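BexL (Amycolatopsis orientalis, PDB 4XRW) probably catalyses ring closure and aromatisation, with loss of water, of a polyketide intermediate in the type II pathway that makes BE-7585A. Local coordinates at residues A32-V37 and A91-S96; R39-A42 and N46-R49; A24-L29 and T150-E155; V57-V60 and T66-I69. One frame throughout, in Å; residues are numbered along the deposited sequence.

Contact 1: residues A32-V37 and A91-S96; sequences APADEV and AARRIS
A salt bridge between Asp35 and Arg93 ties the first short helix of the N-terminal helix-grip domain, 34-42, to the turn that leads into strand 94-99 of its antiparallel sheet. Arg93 sits in that turn with a positive phi, and together with Arg94 it faces Asp89, a G1 beta bulge at the hairpin joining strands 80-89 and 94-99. From there its chain runs extended from CG to NE toward the helix. Ala34, in the first turn of that helix just after the N-cap Pro33, points its CB at the arginine and lies 3.7 Å from Arg93 CD, obliquely placed against the guanidinium group. Val115 and Pro117 of strand 106-117 also touch Ala34, so this methyl is buried while the charged pair beside it lies nearer the surface. Asp35 reaches across with CG beside its backbone N and opposite the carbonyl carbon (chi1 -74°), which brings one carboxylate oxygen to the edge of the guanidinium. The two flat groups are only 24° from coplanar. A single oxygen does the work, with Arg93 NH2 3.5 Å from the same Asp35 OD1. The bond itself is short and almost straight: Arg93 NE gives its hydrogen to Asp35 OD1 at 2.7 Å and 172°, with the oxygen close to the guanidinium plane.

Contact 2: residues R39-A42 and N46-R49; sequences RLVA and NWPR
Leu40 and Asn46 meet where helix 34-42 gives way, after a brief connection, to helix 47-50, both part of the helix-grip N-terminal domain. The close-packed part combines carbonyl oxygens at the end of the first helix with a leucine methyl. Asn46 CB stands 3.4 Å from Leu40 O, and the methyl Leu40 CD2 rests 3.7 Å from Asn46 CG, the two side chains crossing at about a right angle. The indole of Trp47 presents its edge: Trp47 NE1 donates to Val41 O at 2.9 Å and 171°. The oxygen lies practically in the ring plane, whereas the N-H arrives tilted 29° from the plane of the carbonyl. Trp47 has CG beside its backbone N (chi1 -80°), which carries the pyrrole edge back to the preceding helix. Ile71 of the sheet packs on the indole, and a bound MES molecule, probably from the crystallisation liquor, lies about 3 Å from the Trp47 side chain and may mark a pocket.

The other side is looser and hydrated. Arg39 NH1 comes no nearer to Asn46 ND2 than 3.6 Å, with guanidinium and amide planes nearly perpendicular. A water joins the two residues instead, accepting from Arg39 NH2 at 2.8 Å and donating to Asn46 OD1 at 2.6 Å. Glu36 and Glu43 form salt bridges with the same arginine, and Asn46 ND2 bonds weakly to Glu43 O.

Val41 O also accepts from Arg86 NH1, so two donors, one indole and one cationic, satisfy this carbonyl; the nearby positive charge would probably polarise it further.

Contact 3: residues A24-L29 and T150-E155; sequences AEHDIL and TNSRSE
His26, on edge strand 22-30, turns its imidazole to the long helix 138-166 and is met there by Ser152 and Arg153. Its CB points at the helix, and with CG beside the backbone N and opposite the carbonyl carbon (chi1 -62°) one face of the ring receives Ser152 CB. That carbon lies 3.8 Å from the ring centroid, 23° off the normal and displaced toward the rim, a CH-pi contact; its nearest ring atom is His26 ND1, 3.5 Å from Ser152 CB. The serine hydroxyl takes no such part, being hydrogen-bonded to Val148 O one turn earlier in its own helix.

Arg153 reaches the ring differently. Its chain is extended from CG to NE, and Arg153 CG comes within 3.8 Å of His26 CD2. Beyond that the guanidinium turns, so that His26 CD2 lies over its centre, 4.0 Å above its plane, with ring and guanidinium planes 88° apart. Asp149 OD1 receives both His26 NE2 and Arg153 NE, which fixes the rotation of the ring and the lie of the arginine together. This packing of a long helix at the C-terminal end of its domain across the sheet, here over its first strand, is characteristic of the helix-grip fold.

Contact 4: residues V57-V60 and T66-I69; sequences VDHV and TERI
This is a beta-hairpin contact at one margin of the N-terminal sheet, where outermost strand 54-59 runs antiparallel to strand 67-73. His59 and Ile69 form a non-hydrogen-bonded pair with a CA-CA distance of 4.3 Å, and their side chains share one face of the sheet. The short strand axes are well away from strictly antiparallel, at 140°. Beyond the pair, Val60 N donates to Arg68 O at 2.8 Å, just where the chain turns a corner.

Side chains fill in the rest. Ile69 places CG2 against one face of the imidazole, over its centre, 3.9 Å from the His59 ring centroid, a well-centred CH-pi contact. The other branch of Ile69, CG1, lies between the backbone N and the carbonyl carbon (chi1 57°) and carries CD1 to within 3.9 Å of Val57 CG1. Val57 and Ile69 are both buried, so this end of the contact belongs to the interior. Toward the hairpin loop Val60 CG1 sits over one face of the Arg68 guanidinium, 3.6 Å from Arg68 NH1; that arginine is paired with Glu61 and Glu100.

His59 NE2 also bonds to Glu67 OE1, at 3.1 Å. Glu67 OE1 lies in the ring plane, yet the N-H reaches it from above the carboxylate, whose plane is 89° from the ring. Glu67 OE2 forms a salt bridge with Arg86, so the carboxylate is shared between an imidazole and a guanidinium, and its negative charge is probably well stabilised.

Contact 2 is the most buried of the four; contacts 1 and 3 lie toward the surface about 20 Å from the chain's centre, and contact 4 is intermediate. Contacts 1 and 2 share helix 34-42, and touch where Ile95 packs on Val41 and Ala42. Contacts 2 and 4 meet through Trp47, which lies against Val57 and Ile69, while contacts 3 and 4 sit at the two outermost strands of one sheet, centres about 23 Å apart. Chemistry follows place: a direct salt bridge in contact 1, a carbonyl-indole bond with a bridging water in contact 2, ring-face packing without a direct hydrogen bond in contact 3, and backbone pairing joined by a histidine-carboxylate bond in contact 4.

Contact 1: residues A32-V37 and A91-S96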
loop_
_atom_site.group_PDB
_atom_site.type_symbol
_atom_site.label_atom_id
_atom_site.label_comp_id
_atom_site.label_asym_id
_atom_site.label_seq_id
_atom_site.Cartn_x
_atom_site.Cartn_y
_atom_site.Cartn_z
ATOM N N ALA A 32 -15.251 -14.388 -2.899
ATOM C CA ALA A 32 -15.822 -13.243 -3.592
ATOM C C ALA A 32 -16.062 -13.686 -5.027
ATOM O O ALA A 32 -15.495 -14.678 -5.475
ATOM C CB ALA A 32 -14.896 -12.024 -3.534
ATOM N N PRO A 33 -16.927 -12.980 -5.750
ATOM C CA PRO A 33 -17.195 -13.423 -7.125
ATOM C C PRO A 33 -16.003 -13.181 -8.050
ATOM O O PRO A 33 -15.178 -12.313 -7.774
ATOM C CB PRO A 33 -18.406 -12.581 -7.541
ATOM C CG PRO A 33 -18.433 -11.435 -6.603
ATOM C CD PRO A 33 -17.804 -11.878 -5.328
ATOM N N ALA A 34 -15.915 -13.953 -9.119
ATOM C CA ALA A 34 -14.794 -13.872 -10.064
ATOM C C ALA A 34 -14.583 -12.474 -10.627
ATOM O O ALA A 34 -13.447 -12.045 -10.824
ATOM C CB ALA A 34 -15.009 -14.841 -11.202
ATOM N N ASP A 35 -15.661 -11.753 -10.895
ATOM C CA ASP A 35 -15.524 -10.453 -11.533
ATOM C C ASP A 35 -14.863 -9.435 -10.597
ATOM O O ASP A 35 -14.089 -8.570 -11.042
ATOM C CB ASP A 35 -16.889 -9.948 -12.020
ATOM C CG ASP A 35 -17.387 -10.687 -13.270
ATOM O OD1 ASP A 35 -16.601 -11.421 -13.915
ATOM O OD2 ASP A 35 -18.576 -10.512 -13.623
ATOM N N GLU A 36 -15.156 -9.546 -9.307
ATOM C CA GLU A 36 -14.602 -8.643 -8.326
ATOM C C GLU A 36 -13.129 -8.943 -8.048
ATOM O O GLU A 36 -12.325 -8.009 -7.927
ATOM C CB GLU A 36 -15.414 -8.702 -7.028
ATOM C CG GLU A 36 -14.927 -7.748 -5.918
ATOM C CD GLU A 36 -14.903 -6.255 -6.324
ATOM O OE1 GLU A 36 -15.293 -5.907 -7.467
ATOM O OE2 GLU A 36 -14.485 -5.420 -5.486
ATOM N N VAL A 37 -12.766 -10.224 -7.965
ATOM C CA VAL A 37 -11.367 -10.571 -7.759
ATOM C C VAL A 37 -10.561 -10.085 -8.955
ATOM O O VAL A 37 -9.496 -9.493 -8.783
ATOM C CB VAL A 37 -11.167 -12.077 -7.567
ATOM C CG1 VAL A 37 -9.693 -12.440 -7.480
ATOM C CG2 VAL A 37 -11.900 -12.537 -6.300
ATOM N N ALA A 91 -12.718 -10.547 -20.536
ATOM C CA ALA A 91 -13.722 -11.550 -20.896
ATOM C C ALA A 91 -13.300 -12.914 -20.371
ATOM O O ALA A 91 -14.131 -13.686 -19.886
ATOM C CB ALA A 91 -13.915 -11.596 -22.401
ATOM N N ALA A 92 -12.004 -13.211 -20.480
ATOM C CA ALA A 92 -11.450 -14.462 -19.997
ATOM C C ALA A 92 -11.021 -14.385 -18.512
ATOM O O ALA A 92 -10.625 -15.394 -17.911
ATOM C CB ALA A 92 -10.288 -14.846 -20.842
ATOM N N ARG A 93 -11.118 -13.188 -17.939
ATOM C CA ARG A 93 -10.627 -12.913 -16.591
ATOM C C ARG A 93 -9.178 -13.407 -16.483
ATOM O O ARG A 93 -8.839 -14.173 -15.584
ATOM C CB ARG A 93 -11.522 -13.563 -15.523
ATOM C CG ARG A 93 -13.007 -13.133 -15.605
ATOM C CD ARG A 93 -13.818 -13.698 -14.458
ATOM N NE ARG A 93 -15.258 -13.648 -14.703
ATOM C CZ ARG A 93 -15.940 -14.567 -15.382
ATOM N NH1 ARG A 93 -15.328 -15.623 -15.907
ATOM N NH2 ARG A 93 -17.249 -14.433 -15.541
ATOM N N ARG A 94 -8.341 -12.974 -17.428
ATOM C CA ARG A 94 -6.913 -13.301 -17.413
ATOM C C ARG A 94 -6.076 -12.034 -17.462
ATOM O O ARG A 94 -6.431 -11.067 -18.145
ATOM C CB ARG A 94 -6.511 -14.198 -18.592
ATOM C CG ARG A 94 -7.063 -15.623 -18.546
ATOM C CD ARG A 94 -6.788 -16.420 -19.837
ATOM N NE ARG A 94 -5.474 -17.085 -19.920
ATOM C CZ ARG A 94 -4.406 -16.607 -20.569
ATOM N NH1 ARG A 94 -4.451 -15.429 -21.187
ATOM N NH2 ARG A 94 -3.273 -17.307 -20.597
ATOM N N ILE A 95 -4.952 -12.069 -16.755
ATOM C CA ILE A 95 -3.983 -10.978 -16.749
ATOM C C ILE A 95 -2.599 -11.607 -16.909
ATOM O O ILE A 95 -2.151 -12.339 -16.035
ATOM C CB ILE A 95 -4.011 -10.165 -15.452
ATOM C CG1 ILE A 95 -5.407 -9.573 -15.217
ATOM C CG2 ILE A 95 -2.957 -9.042 -15.534
ATOM C CD1 ILE A 95 -5.589 -9.033 -13.879
ATOM N N SER A 96 -1.936 -11.330 -18.024
ATOM C CA SER A 96 -0.551 -11.735 -18.238
ATOM C C SER A 96 0.375 -10.638 -17.772
ATOM O O SER A 96 0.103 -9.463 -18.025
ATOM C CB SER A 96 -0.299 -12.011 -19.717
ATOM O OG SER A 96 -1.343 -12.806 -20.237
#

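Contact 2: residues R39-A42 and N46-R49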
loop_
_atom_site.group_PDB
_atom_site.type_symbol
_atom_site.label_atom_id
_atom_site.label_comp_id
_atom_site.label_asym_id
_atom_site.label_seq_id
_atom_site.Cartn_x
_atom_site.Cartn_y
_atom_site.Cartn_z
ATOM N N ARG A 39 -11.271 -7.649 -10.936
ATOM C CA ARG A 39 -11.214 -6.190 -10.864
ATOM C C ARG A 39 -10.147 -5.707 -9.891
ATOM O O ARG A 39 -9.488 -4.707 -10.150
ATOM C CB ARG A 39 -12.575 -5.614 -10.463
ATOM C CG ARG A 39 -12.616 -4.094 -10.461
ATOM C CD ARG A 39 -13.909 -3.551 -9.863
ATOM N NE ARG A 39 -13.910 -3.569 -8.395
ATOM C CZ ARG A 39 -13.274 -2.681 -7.625
ATOM N NH1 ARG A 39 -12.539 -1.700 -8.167
ATOM N NH2 ARG A 39 -13.347 -2.787 -6.305
ATOM N N LEU A 40 -9.971 -6.406 -8.773
ATOM C CA LEU A 40 -9.022 -5.945 -7.749
ATOM C C LEU A 40 -7.569 -6.120 -8.185
ATOM O O LEU A 40 -6.684 -5.329 -7.811
ATOM C CB LEU A 40 -9.277 -6.669 -6.422
ATOM C CG LEU A 40 -10.594 -6.300 -5.705
ATOM C CD1 LEU A 40 -10.958 -7.351 -4.673
ATOM C CD2 LEU A 40 -10.489 -4.946 -5.020
ATOM N N VAL A 41 -7.314 -7.133 -9.001
ATOM C CA VAL A 41 -5.976 -7.340 -9.523
ATOM C C VAL A 41 -5.767 -6.511 -10.782
ATOM O O VAL A 41 -4.656 -6.042 -11.058
ATOM C CB VAL A 41 -5.723 -8.818 -9.799
ATOM C CG1 VAL A 41 -4.290 -9.052 -10.309
ATOM C CG2 VAL A 41 -5.993 -9.645 -8.517
ATOM N N ALA A 42 -6.824 -6.306 -11.552
ATOM C CA ALA A 42 -6.673 -5.560 -12.803
ATOM C C ALA A 42 -6.494 -4.061 -12.536
ATOM O O ALA A 42 -5.679 -3.392 -13.201
ATOM C CB ALA A 42 -7.867 -5.801 -13.710
ATOM N N ASN A 46 -5.959 -0.774 -6.358
ATOM C CA ASN A 46 -6.358 -1.710 -5.299
ATOM C C ASN A 46 -5.230 -2.564 -4.727
ATOM O O ASN A 46 -5.420 -3.264 -3.739
ATOM C CB ASN A 46 -7.432 -2.664 -5.792
ATOM C CG ASN A 46 -8.709 -1.955 -6.146
ATOM O OD1 ASN A 46 -9.353 -1.371 -5.276
ATOM N ND2 ASN A 46 -9.074 -1.976 -7.425
ATOM N N TRP A 47 -4.069 -2.552 -5.355
ATOM C CA TRP A 47 -3.052 -3.512 -4.943
ATOM C C TRP A 47 -2.630 -3.334 -3.487
ATOM O O TRP A 47 -2.440 -4.327 -2.820
ATOM C CB TRP A 47 -1.834 -3.418 -5.838
ATOM C CG TRP A 47 -1.997 -4.140 -7.169
ATOM C CD1 TRP A 47 -3.145 -4.495 -7.785
ATOM C CD2 TRP A 47 -0.928 -4.588 -8.011
ATOM N NE1 TRP A 47 -2.863 -5.140 -8.993
ATOM C CE2 TRP A 47 -1.512 -5.195 -9.149
ATOM C CE3 TRP A 47 0.464 -4.517 -7.918
ATOM C CZ2 TRP A 47 -0.742 -5.714 -10.184
ATOM C CZ3 TRP A 47 1.221 -5.036 -8.933
ATOM C CH2 TRP A 47 0.615 -5.630 -10.058
ATOM N N PRO A 48 -2.474 -2.081 -3.014
ATOM C CA PRO A 48 -1.998 -1.986 -1.617
ATOM C C PRO A 48 -2.969 -2.651 -0.637
ATOM O O PRO A 48 -2.566 -3.107 0.444
ATOM C CB PRO A 48 -1.873 -0.472 -1.391
ATOM C CG PRO A 48 -1.484 0.045 -2.789
ATOM C CD PRO A 48 -2.440 -0.766 -3.690
ATOM N N ARG A 49 -4.247 -2.728 -1.012
ATOM C CA ARG A 49 -5.227 -3.324 -0.104
ATOM C C ARG A 49 -5.208 -4.833 -0.104
ATOM O O ARG A 49 -5.607 -5.447 0.880
ATOM C CB ARG A 49 -6.659 -2.869 -0.457
ATOM C CG ARG A 49 -6.819 -1.411 -0.782
ATOM C CD ARG A 49 -8.264 -1.105 -1.188
ATOM N NE ARG A 49 -8.482 0.334 -1.284
ATOM C CZ ARG A 49 -9.650 0.935 -1.090
ATOM N NH1 ARG A 49 -10.731 0.223 -0.785
ATOM N NH2 ARG A 49 -9.732 2.257 -1.193
HETATM O O HOH W 1 -11.917 -0.840 -4.956
#

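Contact 3: residues A24-L29 and T150-E155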
loop_
_atom_site.group_PDB
_atom_site.type_symbol
_atom_site.label_atom_id
_atom_site.label_comp_id
_atom_site.label_asym_id
_atom_site.label_seq_id
_atom_site.Cartn_x
_atom_site.Cartn_y
_atom_site.Cartn_z
ATOM N N ALA A 24 5.189 -22.909 -13.415
ATOM C CA ALA A 24 4.593 -23.266 -12.139
ATOM C C ALA A 24 3.174 -22.783 -12.102
ATOM O O ALA A 24 2.795 -21.883 -12.860
ATOM C CB ALA A 24 5.369 -22.676 -10.983
ATOM N N GLU A 25 2.384 -23.420 -11.248
ATOM C CA GLU A 25 1.003 -22.999 -11.013
ATOM C C GLU A 25 0.598 -23.274 -9.579
ATOM O O GLU A 25 0.812 -24.357 -9.029
ATOM C CB GLU A 25 -0.013 -23.675 -11.955
ATOM C CG GLU A 25 -1.427 -23.115 -11.705
ATOM C CD GLU A 25 -2.543 -23.641 -12.605
ATOM O OE1 GLU A 25 -3.708 -23.645 -12.117
ATOM O OE2 GLU A 25 -2.287 -24.004 -13.782
ATOM N N HIS A 26 0.007 -22.250 -8.987
ATOM C CA HIS A 26 -0.563 -22.315 -7.658
ATOM C C HIS A 26 -2.004 -21.827 -7.726
ATOM O O HIS A 26 -2.361 -21.032 -8.600
ATOM C CB HIS A 26 0.260 -21.472 -6.691
ATOM C CG HIS A 26 1.668 -21.938 -6.532
ATOM N ND1 HIS A 26 2.676 -21.617 -7.423
ATOM C CD2 HIS A 26 2.245 -22.692 -5.567
ATOM C CE1 HIS A 26 3.807 -22.165 -7.016
ATOM N NE2 HIS A 26 3.572 -22.820 -5.891
ATOM N N ASP A 27 -2.871 -22.331 -6.858
ATOM C CA ASP A 27 -4.220 -21.776 -6.812
ATOM C C ASP A 27 -4.756 -21.724 -5.385
ATOM O O ASP A 27 -4.152 -22.276 -4.461
ATOM C CB ASP A 27 -5.162 -22.552 -7.741
ATOM C CG ASP A 27 -5.214 -24.013 -7.435
ATOM O OD1 ASP A 27 -5.594 -24.372 -6.297
ATOM O OD2 ASP A 27 -4.874 -24.804 -8.337
ATOM N N ILE A 28 -5.844 -20.977 -5.227
ATOM C CA ILE A 28 -6.541 -20.824 -3.961
ATOM C C ILE A 28 -7.999 -20.493 -4.263
ATOM O O ILE A 28 -8.299 -19.965 -5.332
ATOM C CB ILE A 28 -5.891 -19.737 -3.091
ATOM C CG1 ILE A 28 -6.233 -19.955 -1.619
ATOM C CG2 ILE A 28 -6.293 -18.350 -3.567
ATOM C CD1 ILE A 28 -5.305 -19.284 -0.661
ATOM N N LEU A 29 -8.907 -20.826 -3.335
ATOM C CA LEU A 29 -10.307 -20.430 -3.459
ATOM C C LEU A 29 -10.514 -19.167 -2.674
ATOM O O LEU A 29 -9.971 -19.030 -1.576
ATOM C CB LEU A 29 -11.256 -21.528 -2.939
ATOM C CG LEU A 29 -11.174 -22.886 -3.626
ATOM C CD1 LEU A 29 -11.990 -23.913 -2.830
ATOM C CD2 LEU A 29 -11.658 -22.818 -5.065
ATOM N N THR A 150 7.569 -20.389 -2.662
ATOM C CA THR A 150 7.436 -19.667 -1.407
ATOM C C THR A 150 6.633 -18.371 -1.622
ATOM O O THR A 150 5.629 -18.109 -0.943
ATOM C CB THR A 150 8.838 -19.345 -0.833
ATOM O OG1 THR A 150 9.517 -20.567 -0.490
ATOM C CG2 THR A 150 8.748 -18.456 0.400
ATOM N N ASN A 151 7.047 -17.564 -2.595
ATOM C CA ASN A 151 6.363 -16.298 -2.799
ATOM C C ASN A 151 4.925 -16.454 -3.282
ATOM O O ASN A 151 4.042 -15.743 -2.808
ATOM C CB ASN A 151 7.141 -15.423 -3.784
ATOM C CG ASN A 151 6.682 -13.997 -3.743
ATOM O OD1 ASN A 151 6.997 -13.266 -2.802
ATOM N ND2 ASN A 151 5.881 -13.599 -4.728
ATOM N N SER A 152 4.682 -17.378 -4.215
ATOM C CA SER A 152 3.343 -17.576 -4.764
ATOM C C SER A 152 2.369 -18.040 -3.702
ATOM O O SER A 152 1.238 -17.597 -3.675
ATOM C CB SER A 152 3.342 -18.582 -5.908
ATOM O OG SER A 152 4.093 -18.110 -7.003
ATOM N N ARG A 153 2.804 -18.940 -2.826
ATOM C CA ARG A 153 1.923 -19.425 -1.774
ATOM C C ARG A 153 1.569 -18.336 -0.775
ATOM O O ARG A 153 0.413 -18.220 -0.364
ATOM C CB ARG A 153 2.567 -20.603 -1.046
ATOM C CG ARG A 153 2.646 -21.867 -1.882
ATOM C CD ARG A 153 3.429 -22.946 -1.135
ATOM N NE ARG A 153 3.526 -24.147 -1.947
ATOM C CZ ARG A 153 2.501 -24.964 -2.187
ATOM N NH1 ARG A 153 1.303 -24.714 -1.667
ATOM N NH2 ARG A 153 2.669 -26.040 -2.943
ATOM N N SER A 154 2.549 -17.517 -0.397
ATOM C CA SER A 154 2.291 -16.472 0.581
ATOM C C SER A 154 1.425 -15.374 -0.048
ATOM O O SER A 154 0.556 -14.829 0.611
ATOM C CB SER A 154 3.603 -15.905 1.136
ATOM O OG SER A 154 4.423 -15.366 0.121
ATOM N N GLU A 155 1.657 -15.066 -1.323
ATOM C CA GLU A 155 0.878 -14.072 -2.037
ATOM C C GLU A 155 -0.581 -14.486 -2.151
ATOM O O GLU A 155 -1.469 -13.672 -1.927
ATOM C CB GLU A 155 1.481 -13.831 -3.432
ATOM C CG GLU A 155 0.715 -12.914 -4.316
ATOM C CD GLU A 155 1.545 -12.414 -5.494
ATOM O OE1 GLU A 155 1.804 -13.199 -6.438
ATOM O OE2 GLU A 155 1.942 -11.230 -5.460
#

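Contact 4: residues V57-V60 and T66-I69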
loop_
_atom_site.group_PDB
_atom_site.type_symbol
_atom_site.label_atom_id
_atom_site.label_comp_id
_atom_site.label_asym_id
_atom_site.label_seq_id
_atom_site.Cartn_x
_atom_site.Cartn_y
_atom_site.Cartn_z
ATOM N N VAL A 57 1.175 1.767 -6.998
ATOM C CA VAL A 57 1.393 1.366 -8.365
ATOM C C VAL A 57 0.983 2.514 -9.249
ATOM O O VAL A 57 -0.088 3.086 -9.048
ATOM C CB VAL A 57 0.563 0.108 -8.778
ATOM C CG1 VAL A 57 1.023 -0.385 -10.166
ATOM C CG2 VAL A 57 0.682 -0.998 -7.760
ATOM N N ASP A 58 1.804 2.903 -10.203
ATOM C CA ASP A 58 1.200 3.799 -11.219
ATOM C C ASP A 58 1.633 3.410 -12.601
ATOM O O ASP A 58 2.368 2.434 -12.782
ATOM C CB ASP A 58 1.476 5.278 -10.917
ATOM C CG ASP A 58 2.889 5.695 -11.186
ATOM O OD1 ASP A 58 3.752 4.815 -11.321
ATOM O OD2 ASP A 58 3.127 6.929 -11.256
ATOM N N HIS A 59 1.109 4.120 -13.593
ATOM C CA HIS A 59 1.331 3.717 -14.968
ATOM C C HIS A 59 2.511 4.439 -15.588
ATOM O O HIS A 59 2.732 5.632 -15.354
ATOM C CB HIS A 59 0.090 3.962 -15.796
ATOM C CG HIS A 59 -0.926 2.883 -15.682
ATOM N ND1 HIS A 59 -1.762 2.763 -14.596
ATOM C CD2 HIS A 59 -1.249 1.875 -16.525
ATOM C CE1 HIS A 59 -2.555 1.720 -14.770
ATOM N NE2 HIS A 59 -2.264 1.167 -15.935
ATOM N N VAL A 60 3.257 3.684 -16.380
ATOM C CA VAL A 60 4.335 4.196 -17.213
ATOM C C VAL A 60 3.818 4.387 -18.646
ATOM O O VAL A 60 4.164 5.349 -19.328
ATOM C CB VAL A 60 5.529 3.245 -17.216
ATOM C CG1 VAL A 60 6.637 3.776 -18.106
ATOM C CG2 VAL A 60 6.051 3.018 -15.782
ATOM N N THR A 66 -2.632 -3.458 -23.738
ATOM C CA THR A 66 -1.336 -3.591 -23.071
ATOM C C THR A 66 -0.969 -2.338 -22.269
ATOM O O THR A 66 -1.364 -1.227 -22.615
ATOM C CB THR A 66 -0.207 -3.877 -24.078
ATOM O OG1 THR A 66 0.972 -4.297 -23.372
ATOM C CG2 THR A 66 0.116 -2.640 -24.924
ATOM N N GLU A 67 -0.184 -2.521 -21.210
ATOM C CA GLU A 67 0.207 -1.409 -20.360
ATOM C C GLU A 67 1.526 -1.707 -19.657
ATOM O O GLU A 67 1.915 -2.859 -19.558
ATOM C CB GLU A 67 -0.875 -1.141 -19.339
ATOM C CG GLU A 67 -1.017 -2.246 -18.315
ATOM C CD GLU A 67 -2.123 -1.975 -17.322
ATOM O OE1 GLU A 67 -3.077 -1.240 -17.669
ATOM O OE2 GLU A 67 -2.023 -2.501 -16.194
ATOM N N ARG A 68 2.210 -0.674 -19.195
ATOM C CA ARG A 68 3.372 -0.848 -18.333
ATOM C C ARG A 68 3.136 -0.095 -17.041
ATOM O O ARG A 68 2.662 1.047 -17.050
ATOM C CB ARG A 68 4.641 -0.352 -19.002
ATOM C CG ARG A 68 4.957 -1.100 -20.266
ATOM C CD ARG A 68 6.113 -0.414 -21.010
ATOM N NE ARG A 68 7.340 -0.447 -20.220
ATOM C CZ ARG A 68 8.198 0.565 -20.091
ATOM N NH1 ARG A 68 7.998 1.722 -20.713
ATOM N NH2 ARG A 68 9.274 0.413 -19.338
ATOM N N ILE A 69 3.460 -0.745 -15.928
ATOM C CA ILE A 69 3.209 -0.178 -14.606
ATOM C C ILE A 69 4.503 -0.203 -13.810
ATOM O O ILE A 69 5.430 -0.972 -14.107
ATOM C CB ILE A 69 2.077 -0.937 -13.821
ATOM C CG1 ILE A 69 2.419 -2.443 -13.685
ATOM C CG2 ILE A 69 0.757 -0.704 -14.484
ATOM C CD1 ILE A 69 1.490 -3.215 -12.792
#